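Local coordinates for protein transcriptional regulator (Bacillus halodurans, PDB 1Z4E) that adopts the GNAT fold and is probably an acyltransferase, although it is named a transcriptional regulator, at residues L134-Y137 with E138-F142; G13-E16 with Q17-H20; R33-K36 with P37-S41. All blocks are in the same frame, centred on the assembly; numbering follows the deposited sequence.

Interaction 1 (L134-Y137 with E138-F142); sequences LRFY and EQLGF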
ATOM      1  N   LEU A 134     -11.626  -2.317  13.023  1.00 18.53           N
ATOM      2  CA  LEU A 134     -12.587  -2.144  11.941  1.00 19.79           C
ATOM      3  C   LEU A 134     -13.602  -1.052  12.265  1.00 16.11           C
ATOM      4  O   LEU A 134     -13.879  -0.178  11.438  1.00 12.06           O
ATOM      5  CB  LEU A 134     -13.308  -3.461  11.653  1.00 25.57           C
ATOM      6  CG  LEU A 134     -14.329  -3.415  10.519  1.00 23.96           C
ATOM      7  CD1 LEU A 134     -13.671  -2.909   9.245  1.00 26.46           C
ATOM      8  CD2 LEU A 134     -14.920  -4.809  10.304  1.00 30.47           C
ATOM      9  N   ARG A 135     -14.143  -1.111  13.480  1.00 17.13           N
ATOM     10  CA  ARG A 135     -15.123  -0.142  13.962  1.00 16.15           C
ATOM     11  C   ARG A 135     -14.543   1.281  13.964  1.00 15.54           C
ATOM     12  O   ARG A 135     -15.206   2.240  13.567  1.00 14.54           O
ATOM     13  CB  ARG A 135     -15.555  -0.533  15.379  1.00 30.97           C
ATOM     14  CG  ARG A 135     -16.668   0.308  15.957  1.00 33.21           C
ATOM     15  CD  ARG A 135     -17.173  -0.281  17.275  1.00 37.21           C
ATOM     16  NE  ARG A 135     -17.318  -1.734  17.199  1.00 46.39           N
ATOM     17  CZ  ARG A 135     -16.459  -2.596  17.736  1.00 44.50           C
ATOM     18  NH1 ARG A 135     -15.398  -2.152  18.398  1.00 47.36           N
ATOM     19  NH2 ARG A 135     -16.651  -3.902  17.603  1.00 51.88           N
ATOM     20  N   PHE A 136     -13.308   1.403  14.433  1.00 15.11           N
ATOM     21  CA  PHE A 136     -12.614   2.689  14.492  1.00 16.53           C
ATOM     22  C   PHE A 136     -12.558   3.360  13.119  1.00 15.61           C
ATOM     23  O   PHE A 136     -12.831   4.557  12.984  1.00 12.46           O
ATOM     24  CB  PHE A 136     -11.183   2.481  14.999  1.00 19.76           C
ATOM     25  CG  PHE A 136     -10.311   3.709  14.893  1.00 16.26           C
ATOM     26  CD1 PHE A 136     -10.412   4.734  15.827  1.00 23.20           C
ATOM     27  CD2 PHE A 136      -9.391   3.835  13.855  1.00 19.00           C
ATOM     28  CE1 PHE A 136      -9.605   5.870  15.730  1.00 23.76           C
ATOM     29  CE2 PHE A 136      -8.585   4.964  13.748  1.00 20.36           C
ATOM     30  CZ  PHE A 136      -8.691   5.984  14.689  1.00 21.41           C
ATOM     31  N   TYR A 137     -12.194   2.588  12.103  1.00 12.37           N
ATOM     32  CA  TYR A 137     -12.084   3.120  10.753  1.00 14.46           C
ATOM     33  C   TYR A 137     -13.419   3.362  10.058  1.00 13.35           C
ATOM     34  O   TYR A 137     -13.549   4.312   9.277  1.00 16.89           O
ATOM     35  CB  TYR A 137     -11.186   2.203   9.919  1.00 17.35           C
ATOM     36  CG  TYR A 137      -9.746   2.316  10.354  1.00 20.07           C
ATOM     37  CD1 TYR A 137      -9.016   3.471  10.087  1.00 22.84           C
ATOM     38  CD2 TYR A 137      -9.136   1.306  11.107  1.00 18.32           C
ATOM     39  CE1 TYR A 137      -7.723   3.631  10.555  1.00 23.16           C
ATOM     40  CE2 TYR A 137      -7.832   1.457  11.586  1.00 22.87           C
ATOM     41  CZ  TYR A 137      -7.136   2.627  11.306  1.00 20.72           C
ATOM     42  OH  TYR A 137      -5.868   2.817  11.798  1.00 26.36           O
ATOM     43  N   GLU A 138     -14.409   2.516  10.337  1.00 11.49           N
ATOM     44  CA  GLU A 138     -15.722   2.690   9.741  1.00 12.06           C
ATOM     45  C   GLU A 138     -16.323   3.978  10.293  1.00 10.54           C
ATOM     46  O   GLU A 138     -17.015   4.704   9.580  1.00 14.38           O
ATOM     47  CB  GLU A 138     -16.620   1.487  10.054  1.00 11.99           C
ATOM     48  CG  GLU A 138     -16.224   0.245   9.277  1.00 12.25           C
ATOM     49  CD  GLU A 138     -17.101  -0.955   9.595  1.00 18.34           C
ATOM     50  OE1 GLU A 138     -17.476  -1.113  10.772  1.00 17.98           O
ATOM     51  OE2 GLU A 138     -17.396  -1.743   8.673  1.00 19.76           O
ATOM     52  N   GLN A 139     -16.029   4.270  11.559  1.00 14.82           N
ATOM     53  CA  GLN A 139     -16.525   5.485  12.192  1.00 17.07           C
ATOM     54  C   GLN A 139     -15.950   6.729  11.512  1.00 16.42           C
ATOM     55  O   GLN A 139     -16.577   7.788  11.516  1.00 15.21           O
ATOM     56  CB  GLN A 139     -16.162   5.490  13.680  1.00 14.62           C
ATOM     57  CG  GLN A 139     -16.894   4.432  14.493  1.00 20.67           C
ATOM     58  CD  GLN A 139     -16.343   4.303  15.898  1.00 20.26           C
ATOM     59  OE1 GLN A 139     -15.275   4.837  16.215  1.00 23.61           O
ATOM     60  NE2 GLN A 139     -17.062   3.591  16.747  1.00 17.64           N
ATOM     61  N   LEU A 140     -14.757   6.600  10.935  1.00 16.58           N
ATOM     62  CA  LEU A 140     -14.111   7.717  10.239  1.00 12.42           C
ATOM     63  C   LEU A 140     -14.683   7.885   8.828  1.00 15.81           C
ATOM     64  O   LEU A 140     -14.559   8.943   8.212  1.00 13.80           O
ATOM     65  CB  LEU A 140     -12.599   7.492  10.162  1.00 15.09           C
ATOM     66  CG  LEU A 140     -11.834   7.778  11.457  1.00 16.34           C
ATOM     67  CD1 LEU A 140     -10.404   7.284  11.345  1.00 17.61           C
ATOM     68  CD2 LEU A 140     -11.879   9.282  11.738  1.00 19.81           C
ATOM     69  N   GLY A 141     -15.315   6.838   8.317  1.00 13.02           N
ATOM     70  CA  GLY A 141     -15.883   6.932   6.986  1.00 15.38           C
ATOM     71  C   GLY A 141     -15.234   5.977   6.009  1.00 13.52           C
ATOM     72  O   GLY A 141     -15.540   6.005   4.815  1.00 14.10           O
ATOM     73  N   PHE A 142     -14.330   5.137   6.503  1.00 12.75           N
ATOM     74  CA  PHE A 142     -13.678   4.150   5.648  1.00 12.31           C
ATOM     75  C   PHE A 142     -14.648   2.997   5.427  1.00 13.82           C
ATOM     76  O   PHE A 142     -15.501   2.714   6.277  1.00 13.69           O
ATOM     77  CB  PHE A 142     -12.420   3.583   6.315  1.00 11.43           C
ATOM     78  CG  PHE A 142     -11.216   4.481   6.238  1.00 11.51           C
ATOM     79  CD1 PHE A 142     -10.337   4.395   5.158  1.00 11.94           C
ATOM     80  CD2 PHE A 142     -10.938   5.382   7.261  1.00 13.14           C
ATOM     81  CE1 PHE A 142      -9.191   5.196   5.101  1.00 18.86           C
ATOM     82  CE2 PHE A 142      -9.790   6.192   7.212  1.00 14.73           C
ATOM     83  CZ  PHE A 142      -8.919   6.094   6.127  1.00 17.14           C
TER
HETATM   84  O   HOH W   1     -13.232   6.565  14.968  1.00 19.50           O
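Tyr137 turns the edge of its ring toward the face of Phe142, a T-shaped pair with planes at 86° and centroids 5.7 Å apart. The closest carbons are Tyr137 CD1 and Phe142 CD2, at 3.9 Å. The two side chains lie side by side and pack against strand 119-127, Tyr137 on Leu124 and Phe142 on Ile122. Leu140 reaches back with CD1, which lies 3.8 Å from Phe136 CE2. Val107 of helix 102-116 touches both of these residues. Helix 133-140 ends here in a Schellman motif. Gly141 has positive phi (116°), and a side chain there would jam against the preceding carbonyl. The turn brings Phe142 N within 3.0 Å of Tyr137 O, a bond whose donor is tilted from the carbonyl plane. Gly141 N bonds Glu138 O, also at 3.0 Å. On the exposed side Gln139 keeps CG beside its backbone N (chi1 -68°) and runs extended from there, which lays its amide along Arg135, with NE2 3.4 Å from Arg135 CG. Its OE1 takes a water that also donates to Phe136 O. The guanidinium of Arg135 turns elsewhere, to a salt bridge with Asp132. Leu134 meets the carboxylate end of Glu138 through CG. The chemistry divides by side: apolar side chains pack on strand 119-127, helix 102-116 and Leu149 and Met151 of the second subunit, while the polar chains and the water sit on the exposed side.

Interaction 2 (G13-E16 with Q17-H20); sequences GDLE and QMVH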
ATOM      1  N   GLY A  13      14.982  11.981  16.983  1.00 15.20           N
ATOM      2  CA  GLY A  13      14.744  12.042  18.410  1.00 14.82           C
ATOM      3  C   GLY A  13      13.524  11.269  18.893  1.00 16.93           C
ATOM      4  O   GLY A  13      13.402  10.990  20.088  1.00 13.06           O
ATOM      5  N   ASP A  14      12.624  10.918  17.976  1.00 16.31           N
ATOM      6  CA  ASP A  14      11.408  10.183  18.333  1.00 17.53           C
ATOM      7  C   ASP A  14      11.557   8.682  18.119  1.00 16.91           C
ATOM      8  O   ASP A  14      10.725   7.895  18.587  1.00 15.43           O
ATOM      9  CB  ASP A  14      10.225  10.643  17.470  1.00 12.04           C
ATOM     10  CG  ASP A  14      10.032  12.140  17.483  1.00 13.93           C
ATOM     11  OD1 ASP A  14      10.067  12.734  18.579  1.00 13.66           O
ATOM     12  OD2 ASP A  14       9.829  12.722  16.397  1.00 12.74           O
ATOM     13  N   LEU A  15      12.608   8.291  17.407  1.00 18.22           N
ATOM     14  CA  LEU A  15      12.809   6.887  17.063  1.00 18.74           C
ATOM     15  C   LEU A  15      12.748   5.908  18.219  1.00 19.54           C
ATOM     16  O   LEU A  15      12.102   4.870  18.110  1.00 19.55           O
ATOM     17  CB  LEU A  15      14.129   6.703  16.310  1.00 18.65           C
ATOM     18  CG  LEU A  15      14.293   5.330  15.642  1.00 17.34           C
ATOM     19  CD1 LEU A  15      13.115   5.052  14.706  1.00 15.03           C
ATOM     20  CD2 LEU A  15      15.602   5.300  14.862  1.00 15.61           C
ATOM     21  N   GLU A  16      13.415   6.230  19.321  1.00 13.80           N
ATOM     22  CA  GLU A  16      13.418   5.338  20.478  1.00 14.88           C
ATOM     23  C   GLU A  16      11.996   5.089  20.983  1.00 15.19           C
ATOM     24  O   GLU A  16      11.606   3.938  21.244  1.00 15.40           O
ATOM     25  CB  GLU A  16      14.299   5.929  21.590  1.00 19.45           C
ATOM     26  CG  GLU A  16      14.498   5.034  22.810  1.00 24.25           C
ATOM     27  CD  GLU A  16      13.397   5.189  23.841  1.00 24.79           C
ATOM     28  OE1 GLU A  16      12.967   6.335  24.074  1.00 25.49           O
ATOM     29  OE2 GLU A  16      12.974   4.173  24.433  1.00 27.65           O
ATOM     30  N   GLN A  17      11.210   6.155  21.112  1.00 18.67           N
ATOM     31  CA  GLN A  17       9.840   6.001  21.582  1.00 19.67           C
ATOM     32  C   GLN A  17       8.960   5.291  20.560  1.00 15.92           C
ATOM     33  O   GLN A  17       8.096   4.506  20.937  1.00 13.49           O
ATOM     34  CB  GLN A  17       9.222   7.360  21.936  1.00 18.27           C
ATOM     35  CG  GLN A  17       9.829   8.007  23.166  1.00 21.55           C
ATOM     36  CD  GLN A  17       9.166   9.324  23.506  1.00 21.03           C
ATOM     37  OE1 GLN A  17       7.991   9.365  23.882  1.00 23.39           O
ATOM     38  NE2 GLN A  17       9.914  10.414  23.370  1.00 21.32           N
ATOM     39  N   MET A  18       9.169   5.556  19.272  1.00 12.84           N
ATOM     40  CA  MET A  18       8.355   4.893  18.250  1.00 14.12           C
ATOM     41  C   MET A  18       8.586   3.378  18.261  1.00 14.64           C
ATOM     42  O   MET A  18       7.629   2.601  18.217  1.00 13.73           O
ATOM     43  CB  MET A  18       8.652   5.460  16.850  1.00  1.94           C
ATOM     44  CG  MET A  18       8.113   6.885  16.608  1.00  2.30           C
ATOM     45  SD  MET A  18       8.143   7.406  14.840  1.00 10.58           S
ATOM     46  CE  MET A  18       9.880   7.513  14.558  1.00 18.80           C
ATOM     47  N   VAL A  19       9.852   2.958  18.325  1.00 13.24           N
ATOM     48  CA  VAL A  19      10.176   1.530  18.348  1.00 13.49           C
ATOM     49  C   VAL A  19       9.561   0.880  19.588  1.00 15.22           C
ATOM     50  O   VAL A  19       9.019  -0.222  19.511  1.00 13.80           O
ATOM     51  CB  VAL A  19      11.708   1.284  18.359  1.00 17.92           C
ATOM     52  CG1 VAL A  19      12.002  -0.219  18.460  1.00 17.09           C
ATOM     53  CG2 VAL A  19      12.330   1.850  17.093  1.00 18.24           C
ATOM     54  N   HIS A  20       9.634   1.567  20.724  1.00 17.33           N
ATOM     55  CA  HIS A  20       9.056   1.031  21.952  1.00 17.22           C
ATOM     56  C   HIS A  20       7.541   0.813  21.773  1.00 16.52           C
ATOM     57  O   HIS A  20       7.005  -0.223  22.178  1.00 15.15           O
ATOM     58  CB  HIS A  20       9.315   1.982  23.125  1.00 26.65           C
ATOM     59  CG  HIS A  20       8.948   1.405  24.458  1.00 31.78           C
ATOM     60  ND1 HIS A  20       9.586   0.307  24.993  1.00 43.32           N
ATOM     61  CD2 HIS A  20       7.994   1.758  25.351  1.00 44.10           C
ATOM     62  CE1 HIS A  20       9.040   0.007  26.159  1.00 44.81           C
ATOM     63  NE2 HIS A  20       8.071   0.871  26.400  1.00 44.84           N
TER
HETATM   64  O   HOH W   2      12.318   8.866  21.506  1.00 16.75           O
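Leu15 O receives the straightest bond of this helical turn, from Val19 N at 3.0 Å with an N-H...O angle of 171°. Met18 N reaches Asp14 O at 2.9 Å, nearly along the C=O axis. His20 N bonds Glu16 O at 3.1 Å. A water joins the first turn, donating to Gly13 O and accepting from Gln17 N at 3.0 Å. The polar side-chain ends find their partners elsewhere in the chain. Asp14 OD2 takes Thr11 N and a salt bridge from Arg8, on strand 6-9 and the loop after it. Glu16 OE2 pairs with the hydroxyl of Tyr34, in the loop before helix 40-51. The amide of Gln17 bonds Ile66 N through OE1 and Glu64 O through NE2. The Gln17 bonds tie the start of helix 15-24 to the hairpin of strands 55-62 and 65-76; in the GNAT fold this first helix follows the first strand. The Glu16 chain bends at chi2 (-86°), which curls its carboxylate back until OE1 is 3.7 Å from Gln17 CG. Replacing Glu16 with alanine would probably leave the Tyr34 hydroxyl without its carboxylate mate and its ring less firmly placed. Packing lies on the buried face. Leu15 CD1 meets two neighbours, 4.1 Å from Met18 CE and the same distance from Val19 CG2. The Met18 and Leu15 side chains cross at about a right angle, with Met18 CE at the contact. Phe46 of helix 40-51 packs on both, and Leu78 of the second subunit touches both.

Interaction 3 (R33-K36 with P37-S41); sequences RYEK and PLPVS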
ATOM      1  N   ARG A  33      11.561  -5.732  17.748  1.00 24.18           N
ATOM      2  CA  ARG A  33      12.683  -5.987  18.637  1.00 24.86           C
ATOM      3  C   ARG A  33      13.109  -4.683  19.291  1.00 23.48           C
ATOM      4  O   ARG A  33      13.917  -3.935  18.744  1.00 24.25           O
ATOM      5  CB  ARG A  33      13.858  -6.580  17.860  1.00 37.48           C
ATOM      6  CG  ARG A  33      15.045  -6.980  18.731  1.00 41.08           C
ATOM      7  CD  ARG A  33      16.258  -7.340  17.880  1.00 44.31           C
ATOM      8  NE  ARG A  33      15.925  -8.305  16.836  1.00 50.99           N
ATOM      9  CZ  ARG A  33      15.461  -9.530  17.063  1.00 58.46           C
ATOM     10  NH1 ARG A  33      15.272  -9.951  18.307  1.00 58.90           N
ATOM     11  NH2 ARG A  33      15.176 -10.335  16.045  1.00 56.28           N
ATOM     12  N   TYR A  34      12.550  -4.401  20.460  1.00 20.52           N
ATOM     13  CA  TYR A  34      12.915  -3.191  21.171  1.00 21.37           C
ATOM     14  C   TYR A  34      14.067  -3.489  22.120  1.00 21.71           C
ATOM     15  O   TYR A  34      14.010  -4.440  22.900  1.00 22.19           O
ATOM     16  CB  TYR A  34      11.748  -2.651  21.991  1.00 21.77           C
ATOM     17  CG  TYR A  34      12.144  -1.470  22.854  1.00 22.12           C
ATOM     18  CD1 TYR A  34      12.382  -0.214  22.289  1.00 25.80           C
ATOM     19  CD2 TYR A  34      12.311  -1.614  24.232  1.00 30.67           C
ATOM     20  CE1 TYR A  34      12.773   0.872  23.079  1.00 28.72           C
ATOM     21  CE2 TYR A  34      12.703  -0.538  25.029  1.00 31.18           C
ATOM     22  CZ  TYR A  34      12.930   0.701  24.447  1.00 32.83           C
ATOM     23  OH  TYR A  34      13.305   1.766  25.233  1.00 34.59           O
ATOM     24  N   GLU A  35      15.113  -2.678  22.036  1.00 18.92           N
ATOM     25  CA  GLU A  35      16.254  -2.815  22.921  1.00 18.92           C
ATOM     26  C   GLU A  35      17.118  -1.563  22.804  1.00 18.92           C
ATOM     27  O   GLU A  35      16.926  -0.750  21.894  1.00 18.92           O
ATOM     28  CB  GLU A  35      17.052  -4.083  22.587  1.00 38.02           C
ATOM     29  CG  GLU A  35      17.706  -4.119  21.223  1.00 38.02           C
ATOM     30  CD  GLU A  35      18.133  -5.528  20.833  1.00 38.02           C
ATOM     31  OE1 GLU A  35      19.015  -5.667  19.961  1.00 38.02           O
ATOM     32  OE2 GLU A  35      17.573  -6.498  21.390  1.00 38.02           O
ATOM     33  N   LYS A  36      18.031  -1.393  23.754  1.00 22.36           N
ATOM     34  CA  LYS A  36      18.938  -0.256  23.768  1.00 22.36           C
ATOM     35  C   LYS A  36      20.357  -0.809  23.784  1.00 22.36           C
ATOM     36  O   LYS A  36      20.720  -1.566  24.682  1.00 22.36           O
ATOM     37  CB  LYS A  36      18.721   0.596  25.019  1.00 36.37           C
ATOM     38  CG  LYS A  36      17.312   1.113  25.209  1.00 36.37           C
ATOM     39  CD  LYS A  36      17.205   1.872  26.522  1.00 36.37           C
ATOM     40  CE  LYS A  36      15.806   2.391  26.751  1.00 36.37           C
ATOM     41  NZ  LYS A  36      15.727   3.240  27.968  1.00 36.37           N
ATOM     42  N   PRO A  37      21.177  -0.446  22.786  1.00 16.95           N
ATOM     43  CA  PRO A  37      20.849   0.440  21.663  1.00 16.95           C
ATOM     44  C   PRO A  37      19.807  -0.153  20.711  1.00 16.95           C
ATOM     45  O   PRO A  37      19.601  -1.363  20.672  1.00 16.95           O
ATOM     46  CB  PRO A  37      22.200   0.642  20.987  1.00 27.47           C
ATOM     47  CG  PRO A  37      22.867  -0.688  21.212  1.00 27.47           C
ATOM     48  CD  PRO A  37      22.556  -0.951  22.666  1.00 27.47           C
ATOM     49  N   LEU A  38      19.154   0.714  19.948  1.00 14.67           N
ATOM     50  CA  LEU A  38      18.138   0.282  18.988  1.00 14.67           C
ATOM     51  C   LEU A  38      18.765  -0.523  17.848  1.00 14.67           C
ATOM     52  O   LEU A  38      19.879  -0.222  17.405  1.00 14.67           O
ATOM     53  CB  LEU A  38      17.423   1.506  18.400  1.00 16.75           C
ATOM     54  CG  LEU A  38      16.669   2.432  19.364  1.00 16.75           C
ATOM     55  CD1 LEU A  38      16.265   3.712  18.637  1.00 16.75           C
ATOM     56  CD2 LEU A  38      15.439   1.712  19.909  1.00 16.75           C
ATOM     57  N   PRO A  39      18.065  -1.565  17.363  1.00 18.12           N
ATOM     58  CA  PRO A  39      18.592  -2.381  16.264  1.00 18.04           C
ATOM     59  C   PRO A  39      18.797  -1.492  15.036  1.00 18.70           C
ATOM     60  O   PRO A  39      17.930  -0.681  14.703  1.00 16.39           O
ATOM     61  CB  PRO A  39      17.494  -3.421  16.049  1.00 18.25           C
ATOM     62  CG  PRO A  39      16.916  -3.587  17.428  1.00 18.34           C
ATOM     63  CD  PRO A  39      16.828  -2.154  17.910  1.00 17.85           C
ATOM     64  N   VAL A  40      19.930  -1.644  14.360  1.00 14.05           N
ATOM     65  CA  VAL A  40      20.219  -0.806  13.203  1.00 16.58           C
ATOM     66  C   VAL A  40      19.196  -0.929  12.080  1.00 15.99           C
ATOM     67  O   VAL A  40      19.041  -0.009  11.277  1.00 17.15           O
ATOM     68  CB  VAL A  40      21.628  -1.092  12.636  1.00 29.45           C
ATOM     69  CG1 VAL A  40      22.679  -0.761  13.689  1.00 30.93           C
ATOM     70  CG2 VAL A  40      21.736  -2.546  12.201  1.00 35.19           C
ATOM     71  N   SER A  41      18.497  -2.055  12.025  1.00 18.91           N
ATOM     72  CA  SER A  41      17.488  -2.260  10.989  1.00 16.89           C
ATOM     73  C   SER A  41      16.433  -1.148  11.033  1.00 18.35           C
ATOM     74  O   SER A  41      15.952  -0.706   9.991  1.00 16.04           O
ATOM     75  CB  SER A  41      16.817  -3.625  11.163  1.00 21.53           C
ATOM     76  OG  SER A  41      16.155  -3.715  12.410  1.00 25.40           O
TER
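Pro39 packs its ring against the backbone and side chain of Arg33, and this is the close part of the contact. Its CG lies 3.3 Å from Arg33 O and 3.8 Å from Arg33 CD. The carbonyl oxygen is buried by the contact and has no polar partner in the model. Glu35 closes on the same ring, with OE1 3.9 Å from Pro39 CG. Its chi1 of 64° sets CG between the backbone N and the carbonyl carbon, and from there the chain runs extended past the proline. The chain doubles back at Pro37, which follows a cis peptide bond. This cis-proline turn lies in the loop that joins helix 15-24 to helix 40-51, the first two helices of the GNAT fold. Across the bend Leu38 CA makes a CA-H...O contact with Glu35 O at 3.3 Å. The same oxygen lies 3.5 Å from Leu38 CD2. The inner side is looser but apolar: Leu38 CD2 comes obliquely to Tyr34 CE1, at 4.2 Å. Helix 15-24 backs this pair, with Leu15 touching Leu38 and Val19 touching Tyr34. The hydroxyl of Tyr34 has its partner, Glu16, on that helix, and its ring meets His20 edge-to-face. On the solvent side Pro37 and the extended Lys36 chain lie exposed. A weak hydrogen bond from Arg33 NE to Gln81 of the second subunit links the loop across the interface.

In the fold
Interactions 2 and 3 are neighbours, with centres about 10 Å apart. They share the Glu16 and Tyr34 bond, and Val19 CG1 lies 3.8 Å from Tyr34 CD1. The loop leading into helix 40-51 packs against helix 15-24. Interaction 1 stands on the opposite side of the chain's centre, about 33 Å from interaction 3 between centres. Interactions 1 and 2 are partly buried helix ends: one closes a helix on aromatic packing, the other opens one with polar ties to the sheet. Interaction 3 is a surface loop shaped by prolines, with no hydrogen bonds between its two segments, whereas backbone bonds join the segments of the other two. All three reach the second subunit.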